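Local coordinates for protein CSE1 (Thermus thermophilus, PDB 4AN8) that serves as the large CasA (Cse1) subunit of the type I-E CRISPR Cascade complex, which targets invading nucleic acids in bacterial adaptive immunity, at residues Leu8-Leu13 against Ala152-Ala157; Ala43-Pro48 against Val55-Leu60; Asp100-Phe105 against Ala109-Val114; Ser126-Glu131 against Ala158-Val163. All blocks are in the same frame, centred on the assembly; numbering follows the deposited sequence.

Interaction 1 (Leu8-Leu13 against Ala152-Ala157); sequences LEKFNL and ATYAQA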
# COMPACT_ATOMS: atom_id res chain seq x y z
N LEU A 8 -15.11 -22.76 -22.40
CA LEU A 8 -16.07 -21.67 -22.32
C LEU A 8 -16.20 -21.20 -20.87
O LEU A 8 -15.88 -20.07 -20.56
CB LEU A 8 -17.44 -22.10 -22.86
CG LEU A 8 -17.58 -22.17 -24.39
CD1 LEU A 8 -16.38 -22.85 -25.05
CD2 LEU A 8 -18.87 -22.89 -24.78
N GLU A 9 -16.68 -22.08 -20.01
CA GLU A 9 -16.59 -21.90 -18.58
C GLU A 9 -15.21 -22.42 -18.19
O GLU A 9 -14.94 -23.61 -18.34
CB GLU A 9 -17.68 -22.73 -17.91
CG GLU A 9 -18.01 -22.35 -16.50
CD GLU A 9 -19.02 -23.29 -15.87
OE1 GLU A 9 -18.68 -24.48 -15.67
OE2 GLU A 9 -20.16 -22.84 -15.58
N LYS A 10 -14.31 -21.55 -17.72
CA LYS A 10 -12.93 -21.98 -17.49
C LYS A 10 -12.18 -21.24 -16.37
O LYS A 10 -12.39 -20.04 -16.14
CB LYS A 10 -12.14 -21.92 -18.79
CG LYS A 10 -10.72 -22.42 -18.65
CD LYS A 10 -9.90 -22.15 -19.90
CE LYS A 10 -10.35 -23.03 -21.07
NZ LYS A 10 -9.55 -22.71 -22.29
N PHE A 11 -11.32 -21.98 -15.66
CA PHE A 11 -10.37 -21.45 -14.69
C PHE A 11 -11.01 -20.75 -13.47
O PHE A 11 -10.99 -19.53 -13.33
CB PHE A 11 -9.35 -20.55 -15.37
CG PHE A 11 -8.07 -20.37 -14.57
CD1 PHE A 11 -7.01 -21.28 -14.69
CD2 PHE A 11 -7.93 -19.30 -13.68
CE1 PHE A 11 -5.83 -21.12 -13.93
CE2 PHE A 11 -6.75 -19.13 -12.93
CZ PHE A 11 -5.70 -20.04 -13.06
N ASN A 12 -11.52 -21.57 -12.57
CA ASN A 12 -12.13 -21.07 -11.37
C ASN A 12 -11.08 -20.63 -10.33
O ASN A 12 -10.16 -21.39 -9.98
CB ASN A 12 -13.06 -22.14 -10.80
CG ASN A 12 -13.99 -21.58 -9.77
OD1 ASN A 12 -13.57 -21.26 -8.65
ND2 ASN A 12 -15.27 -21.42 -10.12
N LEU A 13 -11.21 -19.40 -9.84
CA LEU A 13 -10.21 -18.87 -8.93
C LEU A 13 -10.28 -19.48 -7.54
O LEU A 13 -9.39 -19.26 -6.72
CB LEU A 13 -10.31 -17.35 -8.87
CG LEU A 13 -10.12 -16.66 -10.23
CD1 LEU A 13 -10.52 -15.21 -10.10
CD2 LEU A 13 -8.68 -16.82 -10.72
N ALA A 152 0.10 -14.32 -21.53
CA ALA A 152 -0.02 -14.57 -20.10
C ALA A 152 -0.64 -15.93 -19.86
O ALA A 152 -1.49 -16.37 -20.63
CB ALA A 152 -0.87 -13.51 -19.45
N THR A 153 -0.23 -16.60 -18.79
CA THR A 153 -0.99 -17.74 -18.29
C THR A 153 -2.26 -17.20 -17.64
O THR A 153 -2.34 -16.03 -17.33
CB THR A 153 -0.24 -18.55 -17.20
OG1 THR A 153 0.06 -17.70 -16.09
CG2 THR A 153 1.06 -19.15 -17.75
N TYR A 154 -3.24 -18.07 -17.43
CA TYR A 154 -4.45 -17.67 -16.74
C TYR A 154 -4.13 -17.02 -15.40
O TYR A 154 -4.72 -15.99 -15.05
CB TYR A 154 -5.39 -18.85 -16.55
CG TYR A 154 -5.88 -19.43 -17.86
CD1 TYR A 154 -6.13 -18.62 -18.96
CD2 TYR A 154 -6.08 -20.80 -18.00
CE1 TYR A 154 -6.57 -19.15 -20.15
CE2 TYR A 154 -6.52 -21.34 -19.19
CZ TYR A 154 -6.76 -20.50 -20.27
OH TYR A 154 -7.21 -21.03 -21.46
N ALA A 155 -3.18 -17.60 -14.66
CA ALA A 155 -2.84 -17.09 -13.33
C ALA A 155 -2.32 -15.67 -13.44
O ALA A 155 -2.70 -14.82 -12.66
CB ALA A 155 -1.82 -18.02 -12.60
N GLN A 156 -1.46 -15.40 -14.42
CA GLN A 156 -0.93 -14.05 -14.56
C GLN A 156 -2.01 -13.05 -15.03
O GLN A 156 -1.98 -11.90 -14.62
CB GLN A 156 0.25 -13.99 -15.52
CG GLN A 156 1.38 -14.94 -15.22
CD GLN A 156 2.47 -14.85 -16.27
OE1 GLN A 156 2.24 -15.18 -17.42
NE2 GLN A 156 3.65 -14.35 -15.88
N ALA A 157 -2.94 -13.49 -15.88
CA ALA A 157 -4.01 -12.58 -16.31
C ALA A 157 -4.94 -12.28 -15.15
O ALA A 157 -5.38 -11.16 -14.97
CB ALA A 157 -4.79 -13.15 -17.50

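Interaction 2 (Ala43-Pro48 against Val55-Leu60); sequences ARIETP and VLHRLL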
# COMPACT_ATOMS: atom_id res chain seq x y z
N ALA A 43 3.89 -19.07 4.80
CA ALA A 43 4.56 -17.98 5.49
C ALA A 43 3.91 -16.66 5.08
O ALA A 43 3.72 -15.76 5.91
CB ALA A 43 6.08 -17.97 5.16
N ARG A 44 3.55 -16.56 3.81
CA ARG A 44 2.95 -15.33 3.30
C ARG A 44 2.62 -15.46 1.81
O ARG A 44 3.04 -16.41 1.14
CB ARG A 44 3.93 -14.17 3.48
CG ARG A 44 5.24 -14.40 2.79
CD ARG A 44 6.11 -13.17 2.85
NE ARG A 44 7.42 -13.43 2.26
CZ ARG A 44 8.47 -13.88 2.94
NH1 ARG A 44 8.38 -14.12 4.24
NH2 ARG A 44 9.62 -14.08 2.31
N ILE A 45 1.86 -14.49 1.32
CA ILE A 45 1.69 -14.30 -0.10
C ILE A 45 2.98 -13.69 -0.59
O ILE A 45 3.49 -12.73 0.01
CB ILE A 45 0.51 -13.37 -0.38
CG1 ILE A 45 -0.79 -14.18 -0.27
CG2 ILE A 45 0.65 -12.75 -1.75
CD1 ILE A 45 -2.00 -13.35 -0.35
N GLU A 46 3.53 -14.27 -1.65
CA GLU A 46 4.89 -14.00 -2.09
C GLU A 46 4.94 -13.59 -3.56
O GLU A 46 4.82 -14.42 -4.47
CB GLU A 46 5.75 -15.25 -1.87
CG GLU A 46 7.18 -15.13 -2.39
CD GLU A 46 8.07 -14.21 -1.55
OE1 GLU A 46 7.58 -13.63 -0.55
OE2 GLU A 46 9.26 -14.09 -1.89
N THR A 47 5.16 -12.31 -3.80
CA THR A 47 5.22 -11.81 -5.15
C THR A 47 6.22 -10.66 -5.21
O THR A 47 6.37 -9.92 -4.25
CB THR A 47 3.81 -11.33 -5.62
OG1 THR A 47 3.95 -10.56 -6.82
CG2 THR A 47 3.13 -10.48 -4.53
N PRO A 48 6.91 -10.52 -6.35
CA PRO A 48 7.76 -9.34 -6.50
C PRO A 48 6.95 -8.04 -6.57
O PRO A 48 7.46 -6.99 -6.19
CB PRO A 48 8.50 -9.59 -7.83
CG PRO A 48 7.65 -10.56 -8.56
CD PRO A 48 6.97 -11.41 -7.51
N VAL A 55 -3.60 -6.49 -3.46
CA VAL A 55 -4.91 -6.92 -3.94
C VAL A 55 -5.23 -8.37 -3.62
O VAL A 55 -6.38 -8.69 -3.36
CB VAL A 55 -5.14 -6.68 -5.45
CG1 VAL A 55 -5.09 -5.24 -5.75
CG2 VAL A 55 -4.16 -7.49 -6.31
N LEU A 56 -4.22 -9.24 -3.58
CA LEU A 56 -4.47 -10.63 -3.21
C LEU A 56 -4.99 -10.72 -1.77
O LEU A 56 -5.98 -11.43 -1.51
CB LEU A 56 -3.25 -11.51 -3.45
CG LEU A 56 -2.80 -11.68 -4.91
CD1 LEU A 56 -1.38 -12.30 -5.03
CD2 LEU A 56 -3.80 -12.48 -5.68
N HIS A 57 -4.39 -9.97 -0.85
CA HIS A 57 -4.91 -9.89 0.52
C HIS A 57 -6.31 -9.30 0.56
O HIS A 57 -7.14 -9.78 1.32
CB HIS A 57 -4.03 -9.05 1.43
CG HIS A 57 -2.76 -9.71 1.82
ND1 HIS A 57 -1.58 -9.54 1.12
CD2 HIS A 57 -2.48 -10.59 2.82
CE1 HIS A 57 -0.63 -10.27 1.68
NE2 HIS A 57 -1.15 -10.90 2.72
N ARG A 58 -6.56 -8.25 -0.23
CA ARG A 58 -7.88 -7.58 -0.18
C ARG A 58 -9.01 -8.46 -0.72
O ARG A 58 -10.11 -8.45 -0.18
CB ARG A 58 -7.87 -6.21 -0.88
CG ARG A 58 -6.89 -5.21 -0.25
CD ARG A 58 -6.45 -4.08 -1.21
NE ARG A 58 -7.58 -3.21 -1.58
CZ ARG A 58 -8.07 -2.25 -0.80
NH1 ARG A 58 -7.53 -2.04 0.39
NH2 ARG A 58 -9.10 -1.52 -1.20
N LEU A 59 -8.73 -9.22 -1.77
CA LEU A 59 -9.68 -10.23 -2.25
C LEU A 59 -9.97 -11.32 -1.18
O LEU A 59 -11.13 -11.64 -0.90
CB LEU A 59 -9.17 -10.84 -3.55
CG LEU A 59 -10.07 -11.94 -4.14
CD1 LEU A 59 -11.49 -11.41 -4.38
CD2 LEU A 59 -9.47 -12.51 -5.46
N LEU A 60 -8.92 -11.85 -0.56
CA LEU A 60 -9.11 -12.86 0.49
C LEU A 60 -9.93 -12.29 1.65
O LEU A 60 -10.83 -12.97 2.15
CB LEU A 60 -7.77 -13.39 1.03
CG LEU A 60 -6.97 -14.19 -0.00
CD1 LEU A 60 -5.70 -14.72 0.61
CD2 LEU A 60 -7.82 -15.31 -0.61
O HOH W 1 1.13 -12.60 3.65

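Interaction 3 (Asp100-Phe105 against Ala109-Val114); sequences DRFFLF and APFLQV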
# COMPACT_ATOMS: atom_id res chain seq x y z
N ASP A 100 -19.92 -20.19 -8.96
CA ASP A 100 -20.15 -19.90 -10.37
C ASP A 100 -19.85 -18.46 -10.76
O ASP A 100 -19.93 -18.11 -11.95
CB ASP A 100 -21.56 -20.32 -10.79
CG ASP A 100 -21.74 -21.82 -10.78
OD1 ASP A 100 -20.84 -22.54 -11.25
OD2 ASP A 100 -22.79 -22.29 -10.27
N ARG A 101 -19.49 -17.63 -9.78
CA ARG A 101 -19.06 -16.26 -10.07
C ARG A 101 -17.52 -16.09 -10.08
O ARG A 101 -17.01 -14.98 -10.30
CB ARG A 101 -19.72 -15.26 -9.11
CG ARG A 101 -21.27 -15.17 -9.22
CD ARG A 101 -21.75 -14.58 -10.54
NE ARG A 101 -21.31 -13.19 -10.72
CZ ARG A 101 -22.00 -12.12 -10.34
NH1 ARG A 101 -23.18 -12.24 -9.75
NH2 ARG A 101 -21.50 -10.90 -10.55
N PHE A 102 -16.79 -17.18 -9.87
CA PHE A 102 -15.33 -17.09 -9.74
C PHE A 102 -14.57 -17.70 -10.90
O PHE A 102 -13.36 -17.90 -10.81
CB PHE A 102 -14.86 -17.73 -8.44
CG PHE A 102 -15.00 -16.82 -7.24
CD1 PHE A 102 -16.19 -16.77 -6.54
CD2 PHE A 102 -13.93 -16.00 -6.85
CE1 PHE A 102 -16.31 -15.95 -5.44
CE2 PHE A 102 -14.04 -15.17 -5.76
CZ PHE A 102 -15.22 -15.15 -5.05
N PHE A 103 -15.27 -17.98 -11.99
CA PHE A 103 -14.59 -18.39 -13.21
C PHE A 103 -14.00 -17.17 -13.91
O PHE A 103 -14.66 -16.13 -14.08
CB PHE A 103 -15.53 -19.14 -14.18
CG PHE A 103 -15.90 -20.53 -13.72
CD1 PHE A 103 -15.10 -21.61 -14.02
CD2 PHE A 103 -17.09 -20.76 -13.03
CE1 PHE A 103 -15.44 -22.90 -13.62
CE2 PHE A 103 -17.44 -22.06 -12.63
CZ PHE A 103 -16.61 -23.12 -12.93
N LEU A 104 -12.74 -17.31 -14.31
CA LEU A 104 -12.04 -16.26 -15.03
C LEU A 104 -12.65 -16.05 -16.43
O LEU A 104 -12.68 -14.94 -16.93
CB LEU A 104 -10.55 -16.61 -15.16
CG LEU A 104 -9.64 -15.48 -15.64
CD1 LEU A 104 -9.77 -14.23 -14.70
CD2 LEU A 104 -8.19 -15.95 -15.81
N PHE A 105 -13.10 -17.14 -17.05
CA PHE A 105 -13.82 -17.09 -18.34
C PHE A 105 -15.19 -17.75 -18.16
O PHE A 105 -15.30 -18.85 -17.60
CB PHE A 105 -13.04 -17.80 -19.46
CG PHE A 105 -11.63 -17.33 -19.60
CD1 PHE A 105 -11.33 -16.22 -20.37
CD2 PHE A 105 -10.60 -17.98 -18.93
CE1 PHE A 105 -10.01 -15.77 -20.49
CE2 PHE A 105 -9.26 -17.55 -19.04
CZ PHE A 105 -8.96 -16.44 -19.80
N ALA A 109 -20.98 -14.47 -16.50
CA ALA A 109 -20.50 -13.74 -15.33
C ALA A 109 -18.99 -13.92 -15.07
O ALA A 109 -18.59 -14.31 -13.98
CB ALA A 109 -21.29 -14.16 -14.11
N PRO A 110 -18.14 -13.61 -16.05
CA PRO A 110 -16.72 -13.81 -15.76
C PRO A 110 -16.27 -12.91 -14.61
O PRO A 110 -16.77 -11.80 -14.46
CB PRO A 110 -16.03 -13.45 -17.08
CG PRO A 110 -17.02 -12.45 -17.77
CD PRO A 110 -18.40 -12.84 -17.29
N PHE A 111 -15.36 -13.41 -13.78
CA PHE A 111 -14.94 -12.73 -12.56
C PHE A 111 -14.35 -11.32 -12.82
O PHE A 111 -13.39 -11.16 -13.61
CB PHE A 111 -13.93 -13.63 -11.81
CG PHE A 111 -13.43 -13.04 -10.53
CD1 PHE A 111 -14.18 -13.14 -9.37
CD2 PHE A 111 -12.23 -12.35 -10.50
CE1 PHE A 111 -13.73 -12.58 -8.21
CE2 PHE A 111 -11.78 -11.80 -9.34
CZ PHE A 111 -12.53 -11.92 -8.19
N LEU A 112 -14.93 -10.32 -12.19
CA LEU A 112 -14.48 -8.92 -12.31
C LEU A 112 -14.43 -8.40 -13.75
O LEU A 112 -13.66 -7.49 -14.05
CB LEU A 112 -13.11 -8.75 -11.64
CG LEU A 112 -13.07 -7.98 -10.31
CD1 LEU A 112 -13.87 -6.67 -10.34
CD2 LEU A 112 -13.55 -8.83 -9.18
N GLN A 113 -15.27 -8.93 -14.62
CA GLN A 113 -15.20 -8.58 -16.03
C GLN A 113 -16.60 -8.29 -16.60
O GLN A 113 -17.59 -8.37 -15.88
CB GLN A 113 -14.51 -9.71 -16.80
CG GLN A 113 -13.08 -9.95 -16.36
CD GLN A 113 -12.56 -11.27 -16.86
OE1 GLN A 113 -12.30 -11.43 -18.04
NE2 GLN A 113 -12.41 -12.23 -15.95
N VAL A 114 -16.67 -7.94 -17.88
CA VAL A 114 -17.93 -7.57 -18.52
C VAL A 114 -18.13 -8.55 -19.66
O VAL A 114 -17.37 -8.54 -20.63
CB VAL A 114 -17.88 -6.14 -19.10
CG1 VAL A 114 -19.24 -5.75 -19.72
CG2 VAL A 114 -17.44 -5.12 -18.03
O HOH W 2 -17.78 -16.92 -13.23
O HOH W 3 -18.69 -12.93 -11.72

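Interaction 4 (Ser126-Glu131 against Ala158-Val163); sequences SKLLPE and ARALLV. With ACT (acetate ion), chain D.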
# COMPACT_ATOMS: atom_id res chain seq x y z
N SER A 126 -1.14 -6.18 -21.60
CA SER A 126 -0.09 -5.36 -20.98
C SER A 126 -0.63 -4.05 -20.39
O SER A 126 -0.04 -3.51 -19.46
CB SER A 126 1.00 -5.06 -21.99
OG SER A 126 0.47 -4.39 -23.11
N LYS A 127 -1.75 -3.56 -20.92
CA LYS A 127 -2.42 -2.36 -20.40
C LYS A 127 -2.93 -2.53 -18.93
O LYS A 127 -3.18 -1.55 -18.22
CB LYS A 127 -3.58 -1.99 -21.31
CG LYS A 127 -4.55 -0.97 -20.72
CD LYS A 127 -4.16 0.47 -21.08
CE LYS A 127 -5.14 1.49 -20.48
NZ LYS A 127 -5.10 2.78 -21.21
N LEU A 128 -3.09 -3.78 -18.49
CA LEU A 128 -3.49 -4.05 -17.12
C LEU A 128 -2.37 -3.78 -16.13
O LEU A 128 -2.62 -3.63 -14.93
CB LEU A 128 -3.90 -5.51 -16.98
CG LEU A 128 -5.16 -5.92 -17.75
CD1 LEU A 128 -5.37 -7.42 -17.59
CD2 LEU A 128 -6.38 -5.12 -17.31
N LEU A 129 -1.14 -3.72 -16.64
CA LEU A 129 0.03 -3.62 -15.79
C LEU A 129 0.54 -2.19 -15.66
O LEU A 129 0.41 -1.38 -16.58
CB LEU A 129 1.17 -4.49 -16.33
CG LEU A 129 0.94 -5.98 -16.47
CD1 LEU A 129 2.11 -6.59 -17.20
CD2 LEU A 129 0.75 -6.62 -15.11
N PRO A 130 1.13 -1.87 -14.51
CA PRO A 130 1.73 -0.54 -14.31
C PRO A 130 2.86 -0.30 -15.30
O PRO A 130 3.70 -1.18 -15.48
CB PRO A 130 2.27 -0.61 -12.88
CG PRO A 130 2.45 -2.07 -12.62
CD PRO A 130 1.32 -2.74 -13.35
N GLU A 131 2.84 0.86 -15.95
CA GLU A 131 3.92 1.30 -16.82
C GLU A 131 4.74 2.31 -16.05
O GLU A 131 4.34 3.46 -15.90
CB GLU A 131 3.36 2.00 -18.06
CG GLU A 131 2.88 1.07 -19.15
CD GLU A 131 2.03 1.80 -20.17
OE1 GLU A 131 1.81 3.02 -20.00
OE2 GLU A 131 1.58 1.15 -21.14
N ALA A 158 -5.24 -13.29 -14.35
CA ALA A 158 -6.07 -13.07 -13.16
C ALA A 158 -5.43 -12.03 -12.24
O ALA A 158 -6.09 -11.07 -11.82
CB ALA A 158 -6.29 -14.37 -12.43
N ARG A 159 -4.13 -12.19 -11.97
CA ARG A 159 -3.45 -11.23 -11.10
C ARG A 159 -3.37 -9.81 -11.68
O ARG A 159 -3.55 -8.85 -10.97
CB ARG A 159 -2.08 -11.74 -10.67
CG ARG A 159 -2.18 -13.04 -9.85
CD ARG A 159 -0.88 -13.41 -9.18
NE ARG A 159 0.20 -13.65 -10.13
CZ ARG A 159 0.55 -14.86 -10.59
NH1 ARG A 159 -0.10 -15.93 -10.19
NH2 ARG A 159 1.56 -14.97 -11.45
N ALA A 160 -3.11 -9.70 -12.98
CA ALA A 160 -3.04 -8.40 -13.62
C ALA A 160 -4.43 -7.73 -13.58
O ALA A 160 -4.54 -6.54 -13.35
CB ALA A 160 -2.56 -8.57 -15.04
N LEU A 161 -5.48 -8.52 -13.80
CA LEU A 161 -6.84 -8.00 -13.70
C LEU A 161 -7.06 -7.35 -12.33
O LEU A 161 -7.50 -6.22 -12.23
CB LEU A 161 -7.85 -9.11 -13.92
CG LEU A 161 -9.33 -8.76 -13.70
CD1 LEU A 161 -9.77 -7.56 -14.56
CD2 LEU A 161 -10.23 -9.99 -13.93
N LEU A 162 -6.73 -8.09 -11.28
CA LEU A 162 -6.98 -7.65 -9.92
C LEU A 162 -6.19 -6.40 -9.63
O LEU A 162 -6.69 -5.48 -9.03
CB LEU A 162 -6.55 -8.72 -8.94
CG LEU A 162 -7.60 -9.65 -8.38
CD1 LEU A 162 -6.93 -10.42 -7.21
CD2 LEU A 162 -8.81 -8.86 -7.88
N VAL A 163 -4.93 -6.38 -10.05
CA VAL A 163 -4.13 -5.21 -9.80
C VAL A 163 -4.78 -4.00 -10.48
O VAL A 163 -4.94 -2.95 -9.86
CB VAL A 163 -2.68 -5.39 -10.28
CG1 VAL A 163 -1.97 -4.02 -10.37
CG2 VAL A 163 -1.93 -6.39 -9.34
C ACT D . -7.14 4.28 -17.80
O ACT D . -7.08 3.63 -16.72
OXT ACT D . -7.48 3.62 -18.83
CH3 ACT D . -6.81 5.75 -17.87

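Interaction 1 (Leu8-Leu13 against Ala152-Ala157)
Phe11 on the short strand 10-12 faces Tyr154 in the opening turn of helix 154-167, their CA atoms 7.3 Å apart, and both side chains start out toward the other segment. The flat Phe11 ring receives the CB methylene of Tyr154 directly over its centre, a CH-pi contact of 3.4 Å from CB to the ring centroid. The two rings themselves meet obliquely, with planes at 58°, while Ala155, small enough to sit close by, brings its CB to 4.4 Å from Phe11 CZ. At the start of the helix Thr153 is the N-cap: Gln156 N donates to Thr153 OG1 and Thr153 N donates back to Gln156 OE1, 3.2 Å away on an in-plane lone pair. This reciprocal pair is a capping box, which should steady the turn that carries Tyr154. Lys10 crosses the tyrosine side chain at about a right angle. Its chain, extended at first (chi1 -176°) and bent at chi3, lays CD 3.5 Å from Tyr154 CE2, and NZ donates to Tyr154 OH at 3.0 Å. Asp256 joins both polar ends, through a salt bridge to Lys10 and a hydrogen bond to the tyrosine hydroxyl, which is thus gripped by both residues, while Phe105 meets the Tyr154 ring.

Interaction 2 (Ala43-Pro48 against Val55-Leu60)
Ile45, a buried residue of the weakly bonded strand 44-45, points its side chain at Leu56 and Leu60 of helix 50-67. Its CG1 branch lies anti to the carbonyl carbon (chi1 -80°), which sends CD1 into the helix surface, 3.8 Å from Leu56 CB and 4.1 Å from Leu60 CD1. The other branch, CG2, rests 3.9 Å from Leu56 CD1. A beta-branched residue thus fills two directions at once: Leu56 meets both branches, while Leu60, one helical turn on, adds a methyl to the first.

The aromatic contact involves the same methyl: Ile45 CD1 stands over the face of the His57 imidazole, 4.0 Å from the ring centroid and 10° off its normal, a CH-pi arrangement.

The polar link is indirect. A water in the plane of the imidazole, at its edge, lies 3.0 Å from His57 NE2 and accepts from Ile45 N at 3.1 Å; the other ring nitrogen, ND1, bonds to Glu53 O of the preceding helical turn. Both nitrogens are engaged, which should hold the ring in this rotation. Within the strand segment, Arg44 NE and Glu46 OE1 form a salt bridge of 2.8 Å, apart from the apolar interface.

Strand 44-45 is outermost, within this chain, in the three-stranded antiparallel sheet with 19-23 and 26-30. The following helix folds back against it, helix-on-sheet packing in the N-terminal part of the chain.

Interaction 3 (Asp100-Phe105 against Ala109-Val114)
Phe103 O accepts from Phe111 N at 2.8 Å, with an N-H...acceptor angle of 160°, and this backbone bond joins the two loop segments directly. Next along, Leu104 O is met on an in-plane lone pair by Gln113 NE2, 2.9 Å away. The same amide nitrogen also donates to Phe111 O at 2.8 Å, while Gln113 OE1 accepts from Leu254 N. Glutamine suits this buried place because one planar group can serve several backbone atoms. It ends a type II turn, Pro110 to Gln113, in which Leu112 takes the positive phi (56°).

Two waters link the segments further. One accepts from Phe103 N at 3.0 Å and has Asp100 O and Ala109 O within hydrogen-bonding distance; the other accepts from Arg101 NE at 2.8 Å and likewise reaches Arg101 O and Ala109 O. With further acceptors nearby, not all can be served at once. Bends at chi2 and chi3 fold Arg101 back alongside Ala109, NE passing 3.5 Å from Ala109 CB, and NH1 goes on to Val221 O.

The Phe102 and Phe111 rings are nearly parallel (24°) but slid apart, Phe102 CE2 lying 3.6 Å from Phe111 CE1. Leu104 and Phe105 form a classic beta bulge opposite Lys10. Between the two segments, however, buried backbone polarity is met by one backbone bond, a glutamine side chain and ordered water, so the loop's shape probably depends on them.

Interaction 4 (Ser126-Glu131 against Ala158-Val163)
Leu128, in a 3-10 turn, and Ala160, on helix 154-167, approach to 5.6 Å between CA atoms, a closeness made possible by the single methyl of alanine. Here the packing is tight. Leu128 CB lies 3.9 Å from Ala160 CB and 3.8 Å from Ala160 O. With CG anti to the carbonyl carbon (chi1 -66°), the leucine chain then reaches on along the helix, and CD1 comes 3.9 Å from Leu161 N. Strands 250-256 and 261-273 supply further cover for Leu128, through Leu254 and Met264, so a long apolar side chain is well placed there.

The solvent side offers less contact. Leu129 is exposed and touches with one methyl, CD2, 3.8 Å from Ala160 CB, whereas buried Leu128 uses both CB and CD1. Lys127 takes no part in the helix contact: its chain runs over Met264 and Tyr266 of strand 261-273, and its NZ makes a weak 3.5 Å hydrogen bond to OXT of an acetate ion, probably from the crystallisation liquor, which Arg250 NE also binds.

All contact across the interface is apolar or van der Waals: a 3-10 turn after strand 123-124 packs on helix 154-167 at Ala160. Residues 134-147, shortly after it, are not modelled, consistent with a mobile loop, possibly the one implicated in DNA recognition in Cse1 proteins.

In the fold
Helix 154-167 ties the set together: interaction 1 uses its first turn and interaction 4 the next turns, while Val55 and Leu59 of interaction 2 pack on Leu162, and Phe111 and Leu112 of interaction 3 pack on Leu161. Interactions 1 and 3 are joined by probable backbone hydrogen bonds, Lys10 N to Phe105 O and Leu13 N to Phe102 O, with centres about 10 Å apart. Interaction 2 is fully buried and nearest the chain's centre; interaction 3, nearly as buried but in irregular loops, relies on backbone, glutamine and water bonding. Interaction 1, only partly buried, mixes aromatic packing with a charged network, and interaction 4 grades from apolar core to exposed surface.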